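Long-range contacts in putative GntR-family transcriptional regulator (Bordetella bronchiseptica RB50, PDB 3CNV), which probably regulates transcription as a GntR-family factor, sensing a small effector molecule through its UTRA ligand-binding domain: residues L6-D11 with D153-N159; M59-I63 with I116-L120; R102-R108 with Q130-Y136. All coordinates share one frame; numbering follows the deposited sequence. Where two conformers were deposited one is given.

Contacts 1 and 3 are antiparallel strand pairings that lie partly at subunit interfaces, whereas contact 2 is a small, buried, apolar packing of a helical turn against a strand. Contact 1 joins the two ends of the chain, and contacts 2 and 3 are nested within the loop it closes. Contacts 2 and 3 both involve the six-stranded sheet but do not touch, their nearest atoms being about 7 Å apart. Contact 1 meets both: L8 packs on T61 and V62 of contact 2, and Y157 reaches E105 of contact 3. Charged groups and backbone bonds dominate contacts 1 and 3; methyl groups make contact 2, with a water at its edge.

Contact 1 of 3, residues L6-D11 with D153-N159; sequences LRLAPD and DHYHYRN
L8, A9 and P10 run antiparallel to Y157, H156 and Y155 in a small two-stranded sheet that brings the N-terminal arm onto the C-terminal strand. A9 is the hydrogen-bonded centre, its N giving to H156 O at 2.8 Å and its O taking H156 N at 2.9 Å. The H156 ring also fastens the strand end: with chi1 at 57°, CG is wedged between the backbone N and carbonyl carbon, A9 O lies over one ring face, and ND1 gives a 2.7 Å bond to D11 OD1. That carboxylate is almost coplanar with the imidazole, which should fix the ring's rotation. On the other face of the sheet, P10 CB meets Y155 off-centre.

At the far end, R7 lays its CB over the middle of the Y157 ring, 3.6 Å from the centroid. A bend at chi2 (-57°) then carries its guanidinium back to the partner strand, where NH1 meets R158 O at 3.1 Å on a lone pair and N159 OD1 at 3.0 Å from above the amide carbonyl plane. The Y157 hydroxyl bonds to E105 and to N159 of the second subunit, and R158 NH1 to N162 O of the fourth. Y157 and N159 also pair with a strand of the second subunit, giving a two-stranded antiparallel sheet that continues across a subunit interface.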
loop_
_atom_site.group_PDB
_atom_site.type_symbol
_atom_site.label_atom_id
_atom_site.label_comp_id
_atom_site.label_asym_id
_atom_site.label_seq_id
_atom_site.Cartn_x
_atom_site.Cartn_y
_atom_site.Cartn_z
ATOM N N LEU C 6 7.629 9.402 4.180
ATOM C CA LEU C 6 6.911 10.283 5.124
ATOM C C LEU C 6 5.465 10.429 4.730
ATOM O O LEU C 6 5.208 10.849 3.617
ATOM C CB LEU C 6 7.618 11.673 5.161
ATOM C CG LEU C 6 7.054 12.652 6.215
ATOM C CD1 LEU C 6 7.353 12.128 7.592
ATOM C CD2 LEU C 6 7.615 14.048 6.056
ATOM N N ARG C 7 4.528 10.170 5.665
ATOM C CA ARG C 7 3.093 10.170 5.350
ATOM C C ARG C 7 2.362 11.317 6.054
ATOM O O ARG C 7 1.156 11.440 6.036
ATOM C CB ARG C 7 2.452 8.821 5.764
ATOM C CG ARG C 7 2.858 7.665 4.960
ATOM C CD ARG C 7 2.562 7.905 3.473
ATOM N NE ARG C 7 2.904 6.684 2.866
ATOM C CZ ARG C 7 2.245 5.536 3.081
ATOM N NH1 ARG C 7 1.190 5.495 3.924
ATOM N NH2 ARG C 7 2.687 4.426 2.506
ATOM N N LEU C 8 3.151 12.231 6.601
ATOM C CA LEU C 8 2.587 13.443 7.207
ATOM C C LEU C 8 1.877 14.331 6.182
ATOM O O LEU C 8 2.360 14.595 5.077
ATOM C CB LEU C 8 3.636 14.229 7.972
ATOM C CG LEU C 8 3.684 13.983 9.487
ATOM C CD1 LEU C 8 4.243 15.223 10.070
ATOM C CD2 LEU C 8 2.329 13.734 10.175
ATOM N N ALA C 9 0.660 14.706 6.529
ATOM C CA ALA C 9 -0.158 15.549 5.683
ATOM C C ALA C 9 -0.893 16.544 6.538
ATOM O O ALA C 9 -1.281 16.227 7.676
ATOM C CB ALA C 9 -1.146 14.713 4.898
ATOM N N PRO C 10 -1.092 17.772 6.015
ATOM C CA PRO C 10 -1.762 18.694 6.882
ATOM C C PRO C 10 -3.237 18.466 6.998
ATOM O O PRO C 10 -3.888 17.965 6.075
ATOM C CB PRO C 10 -1.502 20.101 6.215
ATOM C CG PRO C 10 -1.266 19.822 4.806
ATOM C CD PRO C 10 -0.581 18.433 4.786
ATOM N N ASP C 11 -3.757 18.893 8.143
ATOM C CA ASP C 11 -5.186 18.821 8.419
ATOM C C ASP C 11 -5.945 19.858 7.604
ATOM O O ASP C 11 -7.022 19.582 7.060
ATOM C CB ASP C 11 -5.484 19.010 9.917
ATOM C CG ASP C 11 -5.138 17.781 10.716
ATOM O OD1 ASP C 11 -4.809 16.703 10.117
ATOM O OD2 ASP C 11 -5.111 17.914 11.962
ATOM N N ASP C 153 -1.159 17.226 15.897
ATOM C CA ASP C 153 -2.187 18.202 16.153
ATOM C C ASP C 153 -2.617 19.031 14.908
ATOM O O ASP C 153 -3.726 19.542 14.846
ATOM C CB ASP C 153 -1.887 19.051 17.439
ATOM C CG ASP C 153 -0.688 19.998 17.315
ATOM O OD1 ASP C 153 -0.603 21.002 18.114
ATOM O OD2 ASP C 153 0.188 19.721 16.456
ATOM N N HIS C 154 -1.741 19.166 13.934
ATOM C CA HIS C 154 -2.040 19.967 12.739
ATOM C C HIS C 154 -1.797 19.147 11.496
ATOM O O HIS C 154 -1.987 19.607 10.383
ATOM C CB HIS C 154 -1.073 21.121 12.657
ATOM C CG HIS C 154 -1.256 22.132 13.748
ATOM N ND1 HIS C 154 -2.398 22.887 13.879
ATOM C CD2 HIS C 154 -0.413 22.548 14.716
ATOM C CE1 HIS C 154 -2.259 23.715 14.903
ATOM N NE2 HIS C 154 -1.061 23.517 15.432
ATOM N N TYR C 155 -1.363 17.922 11.734
ATOM C CA TYR C 155 -0.952 17.007 10.699
ATOM C C TYR C 155 -1.442 15.582 11.106
ATOM O O TYR C 155 -1.745 15.278 12.276
ATOM C CB TYR C 155 0.559 17.038 10.503
ATOM C CG TYR C 155 1.122 18.252 9.754
ATOM C CD1 TYR C 155 1.399 18.176 8.443
ATOM C CD2 TYR C 155 1.333 19.477 10.404
ATOM C CE1 TYR C 155 1.874 19.283 7.746
ATOM C CE2 TYR C 155 1.783 20.602 9.713
ATOM C CZ TYR C 155 2.078 20.467 8.381
ATOM O OH TYR C 155 2.543 21.517 7.630
ATOM N N HIS C 156 -1.670 14.772 10.096
ATOM C CA HIS C 156 -2.068 13.373 10.260
ATOM C C HIS C 156 -1.130 12.525 9.411
ATOM O O HIS C 156 -0.440 13.041 8.531
ATOM C CB HIS C 156 -3.579 13.149 9.885
ATOM C CG HIS C 156 -3.949 13.559 8.488
ATOM N ND1 HIS C 156 -4.364 14.836 8.198
ATOM C CD2 HIS C 156 -3.922 12.891 7.301
ATOM C CE1 HIS C 156 -4.578 14.946 6.896
ATOM N NE2 HIS C 156 -4.300 13.794 6.321
ATOM N N TYR C 157 -1.165 11.225 9.665
ATOM C CA TYR C 157 -0.507 10.222 8.820
ATOM C C TYR C 157 -1.563 9.654 7.852
ATOM O O TYR C 157 -2.514 9.072 8.244
ATOM C CB TYR C 157 0.093 9.133 9.747
ATOM C CG TYR C 157 0.714 7.934 9.125
ATOM C CD1 TYR C 157 2.050 7.691 9.314
ATOM C CD2 TYR C 157 -0.019 7.026 8.421
ATOM C CE1 TYR C 157 2.678 6.625 8.790
ATOM C CE2 TYR C 157 0.631 5.870 7.821
ATOM C CZ TYR C 157 1.982 5.686 8.054
ATOM O OH TYR C 157 2.636 4.559 7.538
ATOM N N ARG C 158 -1.326 9.860 6.579
ATOM C CA ARG C 158 -2.207 9.461 5.474
ATOM C C ARG C 158 -1.841 8.094 5.005
ATOM O O ARG C 158 -0.672 7.808 4.816
ATOM C CB ARG C 158 -2.128 10.459 4.298
ATOM C CG ARG C 158 -0.767 10.449 3.572
ATOM C CD ARG C 158 -0.703 11.490 2.423
ATOM N NE ARG C 158 0.587 11.525 1.745
ATOM C CZ ARG C 158 1.244 10.469 1.223
ATOM N NH1 ARG C 158 0.796 9.200 1.332
ATOM N NH2 ARG C 158 2.399 10.706 0.617
ATOM N N ASN C 159 -2.834 7.227 4.865
ATOM C CA ASN C 159 -2.594 5.865 4.419
ATOM C C ASN C 159 -3.725 5.410 3.492
ATOM O O ASN C 159 -4.889 5.427 3.898
ATOM C CB ASN C 159 -2.502 4.848 5.588
ATOM C CG ASN C 159 -1.821 3.520 5.180
ATOM O OD1 ASN C 159 -0.978 3.468 4.259
ATOM N ND2 ASN C 159 -2.115 2.476 5.941
HETATM O O HOH W 1 1.075 1.838 2.961
#

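Contact 2 of 3, residues M59-I63 with I116-L120; sequences MPTVI and IAPLL
I63 and L120 form the tight half of this contact, where the strand 59-63 meets a short, weakly bonded helical turn at about 117-120, with I116 just before it. The two branches of I63 part at CB. With chi1 at -54°, CG1 sits beside the backbone N and CG2 beside the carbonyl carbon: the CG1 arm touches L120 CD2 at 3.8 Å and ends with CD1 on L119 CB at 3.6 Å, crossing that side chain at about a right angle, while CG2 meets I116 CD1 at 4.0 Å. L120 and I63 run past one another with their ends pointing opposite ways, and L120 pushes CD2 against the strand backbone, 3.6 Å from T61 C and equally near V62 N, so one methyl packs on a peptide group as well as on side chains.

Toward P60 the packing gives way to a looser, partly exposed edge. The proline CB lies 3.5 Å from L119 O, a carbonyl that also accepts a bond from Q53. Beyond it, water 2 donates to L120 O at 2.8 Å; its approach to P60 O is suspiciously short, so a bridge between the backbones is doubtful. Direct polar bonding between the segments is absent. T61 and V62 both pair with L54 of strand 46-56, so the turn packs its leucine methyl against a classic beta bulge in the central antiparallel sheet of the UTRA domain.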
loop_
_atom_site.group_PDB
_atom_site.type_symbol
_atom_site.label_atom_id
_atom_site.label_comp_id
_atom_site.label_asym_id
_atom_site.label_seq_id
_atom_site.Cartn_x
_atom_site.Cartn_y
_atom_site.Cartn_z
HETATM N N MSE C 59 6.954 24.859 13.063
HETATM C CA MSE C 59 6.660 24.210 14.321
HETATM C C MSE C 59 7.209 22.811 14.307
HETATM O O MSE C 59 7.083 22.138 13.318
HETATM C CB MSE C 59 5.157 24.172 14.534
HETATM C CG MSE C 59 4.502 25.528 14.348
HETATM SE SE MSE C 59 2.588 25.333 14.459
HETATM C CE MSE C 59 2.527 25.026 16.355
ATOM N N PRO C 60 7.878 22.394 15.394
ATOM C CA PRO C 60 8.385 21.013 15.433
ATOM C C PRO C 60 7.258 20.048 15.417
ATOM O O PRO C 60 6.273 20.189 16.144
ATOM C CB PRO C 60 9.102 20.897 16.784
ATOM C CG PRO C 60 9.198 22.208 17.350
ATOM C CD PRO C 60 8.219 23.163 16.602
ATOM N N THR C 61 7.436 19.011 14.636
ATOM C CA THR C 61 6.377 18.066 14.348
ATOM C C THR C 61 6.801 16.602 14.523
ATOM O O THR C 61 6.005 15.780 14.996
ATOM C CB THR C 61 5.873 18.381 12.894
ATOM O OG1 THR C 61 5.266 19.682 12.928
ATOM C CG2 THR C 61 4.835 17.392 12.371
ATOM N N VAL C 62 8.073 16.330 14.233
ATOM C CA VAL C 62 8.651 14.974 14.340
ATOM C C VAL C 62 10.007 14.976 15.021
ATOM O O VAL C 62 10.863 15.807 14.733
ATOM C CB VAL C 62 8.748 14.282 12.887
ATOM C CG1 VAL C 62 9.142 12.838 12.970
ATOM C CG2 VAL C 62 7.421 14.404 12.128
ATOM N N ILE C 63 10.203 13.997 15.894
ATOM C CA ILE C 63 11.525 13.630 16.357
ATOM C C ILE C 63 11.797 12.197 15.891
ATOM O O ILE C 63 11.046 11.246 16.195
ATOM C CB ILE C 63 11.759 13.765 17.908
ATOM C CG1 ILE C 63 11.418 15.145 18.409
ATOM C CG2 ILE C 63 13.220 13.332 18.312
ATOM C CD1 ILE C 63 12.421 16.265 18.058
ATOM N N ILE C 116 11.367 13.845 25.238
ATOM C CA ILE C 116 10.804 14.226 23.934
ATOM C C ILE C 116 9.932 15.470 23.980
ATOM O O ILE C 116 9.986 16.317 23.085
ATOM C CB ILE C 116 10.043 13.066 23.299
ATOM C CG1 ILE C 116 11.028 11.925 23.017
ATOM C CG2 ILE C 116 9.299 13.466 21.949
ATOM C CD1 ILE C 116 12.092 12.289 22.043
ATOM N N ALA C 117 9.176 15.611 25.052
ATOM C CA ALA C 117 8.170 16.656 25.123
ATOM C C ALA C 117 8.736 18.058 24.744
ATOM O O ALA C 117 8.207 18.695 23.836
ATOM C CB ALA C 117 7.493 16.657 26.473
ATOM N N PRO C 118 9.849 18.509 25.375
ATOM C CA PRO C 118 10.324 19.862 25.049
ATOM C C PRO C 118 10.875 19.986 23.618
ATOM O O PRO C 118 10.940 21.060 23.064
ATOM C CB PRO C 118 11.430 20.117 26.077
ATOM C CG PRO C 118 11.860 18.764 26.564
ATOM C CD PRO C 118 10.709 17.816 26.360
ATOM N N LEU C 119 11.228 18.872 22.999
ATOM C CA LEU C 119 11.722 18.944 21.631
ATOM C C LEU C 119 10.566 19.148 20.617
ATOM O O LEU C 119 10.794 19.498 19.449
ATOM C CB LEU C 119 12.541 17.703 21.303
ATOM C CG LEU C 119 13.733 17.437 22.211
ATOM C CD1 LEU C 119 14.369 16.087 21.835
ATOM C CD2 LEU C 119 14.746 18.616 22.111
ATOM N N LEU C 120 9.341 18.879 21.061
ATOM C CA LEU C 120 8.125 19.046 20.237
ATOM C C LEU C 120 7.251 20.190 20.693
ATOM O O LEU C 120 6.220 20.516 20.088
ATOM C CB LEU C 120 7.325 17.740 20.166
ATOM C CG LEU C 120 7.992 16.637 19.311
ATOM C CD1 LEU C 120 7.166 15.337 19.354
ATOM C CD2 LEU C 120 8.199 17.057 17.806
HETATM O O HOH W 2 5.214 21.756 17.842
#

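Contact 3 of 3, residues R102-R108 with Q130-Y136; sequences RADEKLR and QVDRISY
R102 and Y136 have the most surface buried where strands 102-108 and 130-136 run side by side, the last two strands at one edge of the antiparallel UTRA sheet within this chain; R108 and Q130, at the opposite end of the pairing, come next. In R102, chi1 of -168° turns CG away from the backbone N, and a bend at chi3 (91°) lays the guanidinium flat over the Y136 ring. The centres of the R102 guanidinium and the Y136 ring are 4.1 Å apart and the planes only 20° from parallel, a cation-pi stack with NH2 above the rim of the ring. In the guanidinium's own plane NE gives to D104 OD1 at 2.8 Å and NH2 to D104 OD2 at 2.9 Å, though both approach from well out of the carboxylate plane; NH1 has a further salt bridge to D140. Such a side-on grip should fix the guanidinium's rotation, and water 3 links D104 OD2 to the Y136 hydroxyl.

The R108 and Q130 chains run alongside each other and converge on one acceptor. In one of R108's two deposited conformers, NH1 forms a salt bridge with D132 OD2 at 2.8 Å and the guanidinium also reaches D11 of the second subunit; both hold for that copy alone. Q130 NE2 bonds to the same D132 OD2 at 2.9 Å. Separately, A103, D104, E105 and L107 pair with a strand of the second subunit, which carries the sheet on.

On the face bearing A103, E105 and L107, L107 packs on V131 and E105 faces R133, whose side chain lies about 5 Å from a bound citrate, probably from the crystallisation liquor. With OE1 engaged by Y157, E105 OE2 uses its anti lone pair for R133 NE at 2.8 Å and accepts R133 NH2 at 3.0 Å.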
loop_
_atom_site.group_PDB
_atom_site.type_symbol
_atom_site.label_atom_id
_atom_site.label_comp_id
_atom_site.label_asym_id
_atom_site.label_seq_id
_atom_site.Cartn_x
_atom_site.Cartn_y
_atom_site.Cartn_z
ATOM N N ARG C 102 11.235 -0.851 0.131
ATOM C CA ARG C 102 10.123 -1.130 1.025
ATOM C C ARG C 102 10.418 -0.641 2.403
ATOM O O ARG C 102 11.566 -0.656 2.845
ATOM C CB ARG C 102 9.899 -2.702 1.165
ATOM C CG ARG C 102 8.563 -3.059 1.845
ATOM C CD ARG C 102 8.380 -4.602 2.009
ATOM N NE ARG C 102 8.877 -5.189 3.261
ATOM C CZ ARG C 102 9.916 -6.007 3.291
ATOM N NH1 ARG C 102 10.532 -6.298 2.163
ATOM N NH2 ARG C 102 10.330 -6.569 4.411
ATOM N N ALA C 103 9.360 -0.394 3.135
ATOM C CA ALA C 103 9.438 -0.129 4.594
ATOM C C ALA C 103 8.337 -0.866 5.349
ATOM O O ALA C 103 7.191 -0.930 4.897
ATOM C CB ALA C 103 9.391 1.333 4.945
ATOM N N ASP C 104 8.673 -1.480 6.477
ATOM C CA ASP C 104 7.660 -2.162 7.289
ATOM C C ASP C 104 7.567 -1.290 8.569
ATOM O O ASP C 104 8.575 -0.948 9.165
ATOM C CB ASP C 104 8.048 -3.566 7.662
ATOM C CG ASP C 104 8.079 -4.545 6.472
ATOM O OD1 ASP C 104 7.378 -4.308 5.418
ATOM O OD2 ASP C 104 8.804 -5.591 6.621
ATOM N N GLU C 105 6.359 -0.870 8.904
ATOM C CA GLU C 105 6.093 0.005 10.052
ATOM C C GLU C 105 5.135 -0.592 11.074
ATOM O O GLU C 105 4.233 -1.365 10.766
ATOM C CB GLU C 105 5.591 1.378 9.591
ATOM C CG GLU C 105 6.549 2.186 8.836
ATOM C CD GLU C 105 5.990 3.535 8.335
ATOM O OE1 GLU C 105 4.761 3.797 8.375
ATOM O OE2 GLU C 105 6.808 4.315 7.837
ATOM N N LYS C 106 5.351 -0.192 12.317
ATOM C CA LYS C 106 4.504 -0.485 13.463
ATOM C C LYS C 106 4.132 0.871 14.108
ATOM O O LYS C 106 5.024 1.652 14.529
ATOM C CB LYS C 106 5.243 -1.382 14.473
ATOM C CG LYS C 106 5.680 -2.711 13.958
ATOM C CD LYS C 106 6.347 -3.553 15.040
ATOM C CE LYS C 106 6.598 -4.981 14.550
ATOM N NZ LYS C 106 6.809 -5.947 15.692
ATOM N N LEU C 107 2.835 1.191 14.061
ATOM C CA LEU C 107 2.282 2.451 14.614
ATOM C C LEU C 107 1.486 2.243 15.889
ATOM O O LEU C 107 0.732 1.263 16.086
ATOM C CB LEU C 107 1.445 3.205 13.616
ATOM C CG LEU C 107 2.049 3.868 12.375
ATOM C CD1 LEU C 107 2.702 2.835 11.398
ATOM C CD2 LEU C 107 0.925 4.645 11.738
ATOM N N ARG C 108 1.798 3.132 16.813
ATOM C CA ARG C 108 1.140 3.176 18.132
ATOM C C ARG C 108 0.987 4.609 18.643
ATOM O O ARG C 108 1.646 5.526 18.173
ATOM C CB ARG C 108 1.847 2.255 19.159
ATOM C CG ARG C 108 3.378 2.022 19.025
ATOM C CD ARG C 108 4.074 1.062 20.099
ATOM N NE ARG C 108 4.123 -0.367 19.735
ATOM C CZ ARG C 108 4.991 -0.933 18.895
ATOM N NH1 ARG C 108 5.913 -0.238 18.295
ATOM N NH2 ARG C 108 4.943 -2.213 18.672
ATOM N N GLN C 130 3.650 7.209 17.399
ATOM C CA GLN C 130 4.953 6.560 17.251
ATOM C C GLN C 130 4.907 5.653 16.025
ATOM O O GLN C 130 4.021 4.806 15.859
ATOM C CB GLN C 130 5.380 5.828 18.519
ATOM C CG GLN C 130 6.670 4.999 18.389
ATOM C CD GLN C 130 7.142 4.423 19.736
ATOM O OE1 GLN C 130 7.443 5.159 20.660
ATOM N NE2 GLN C 130 7.122 3.127 19.859
ATOM N N VAL C 131 5.846 5.901 15.133
ATOM C CA VAL C 131 6.025 5.147 13.886
ATOM C C VAL C 131 7.407 4.452 13.971
ATOM O O VAL C 131 8.466 5.066 13.846
ATOM C CB VAL C 131 5.940 6.032 12.604
ATOM C CG1 VAL C 131 6.070 5.146 11.312
ATOM C CG2 VAL C 131 4.590 6.901 12.553
ATOM N N ASP C 132 7.392 3.151 14.208
ATOM C CA ASP C 132 8.620 2.367 14.186
ATOM C C ASP C 132 8.813 1.692 12.813
ATOM O O ASP C 132 8.019 0.851 12.420
ATOM C CB ASP C 132 8.575 1.288 15.302
ATOM C CG ASP C 132 8.756 1.881 16.706
ATOM O OD1 ASP C 132 9.630 2.761 16.883
ATOM O OD2 ASP C 132 7.988 1.513 17.632
ATOM N N ARG C 133 9.881 2.043 12.114
ATOM C CA ARG C 133 10.113 1.617 10.717
ATOM C C ARG C 133 11.400 0.794 10.574
ATOM O O ARG C 133 12.446 1.126 11.156
ATOM C CB ARG C 133 10.230 2.873 9.851
ATOM C CG ARG C 133 10.367 2.601 8.355
ATOM C CD ARG C 133 10.608 3.816 7.526
ATOM N NE ARG C 133 9.551 4.790 7.721
ATOM C CZ ARG C 133 9.619 6.105 7.608
ATOM N NH1 ARG C 133 10.729 6.709 7.299
ATOM N NH2 ARG C 133 8.527 6.807 7.824
ATOM N N ILE C 134 11.329 -0.259 9.798
ATOM C CA ILE C 134 12.525 -0.845 9.220
ATOM C C ILE C 134 12.434 -0.724 7.717
ATOM O O ILE C 134 11.447 -1.116 7.159
ATOM C CB ILE C 134 12.680 -2.331 9.625
ATOM C CG1 ILE C 134 12.542 -2.510 11.139
ATOM C CG2 ILE C 134 13.973 -2.903 9.051
ATOM C CD1 ILE C 134 12.381 -4.061 11.587
ATOM N N SER C 135 13.484 -0.189 7.087
ATOM C CA SER C 135 13.534 0.051 5.645
ATOM C C SER C 135 14.497 -0.914 5.023
ATOM O O SER C 135 15.564 -1.271 5.579
ATOM C CB SER C 135 14.038 1.477 5.311
ATOM O OG SER C 135 13.254 2.360 5.988
ATOM N N TYR C 136 14.109 -1.348 3.843
ATOM C CA TYR C 136 14.802 -2.406 3.122
ATOM C C TYR C 136 15.279 -1.941 1.750
ATOM O O TYR C 136 14.636 -1.162 1.072
ATOM C CB TYR C 136 13.895 -3.667 2.965
ATOM C CG TYR C 136 13.486 -4.313 4.265
ATOM C CD1 TYR C 136 14.182 -5.379 4.764
ATOM C CD2 TYR C 136 12.416 -3.833 5.010
ATOM C CE1 TYR C 136 13.849 -5.942 5.994
ATOM C CE2 TYR C 136 12.055 -4.418 6.232
ATOM C CZ TYR C 136 12.804 -5.429 6.724
ATOM O OH TYR C 136 12.527 -6.029 7.943
HETATM O O HOH W 3 10.175 -6.024 9.023
HETATM O O HOH W 4 5.668 6.464 7.046
#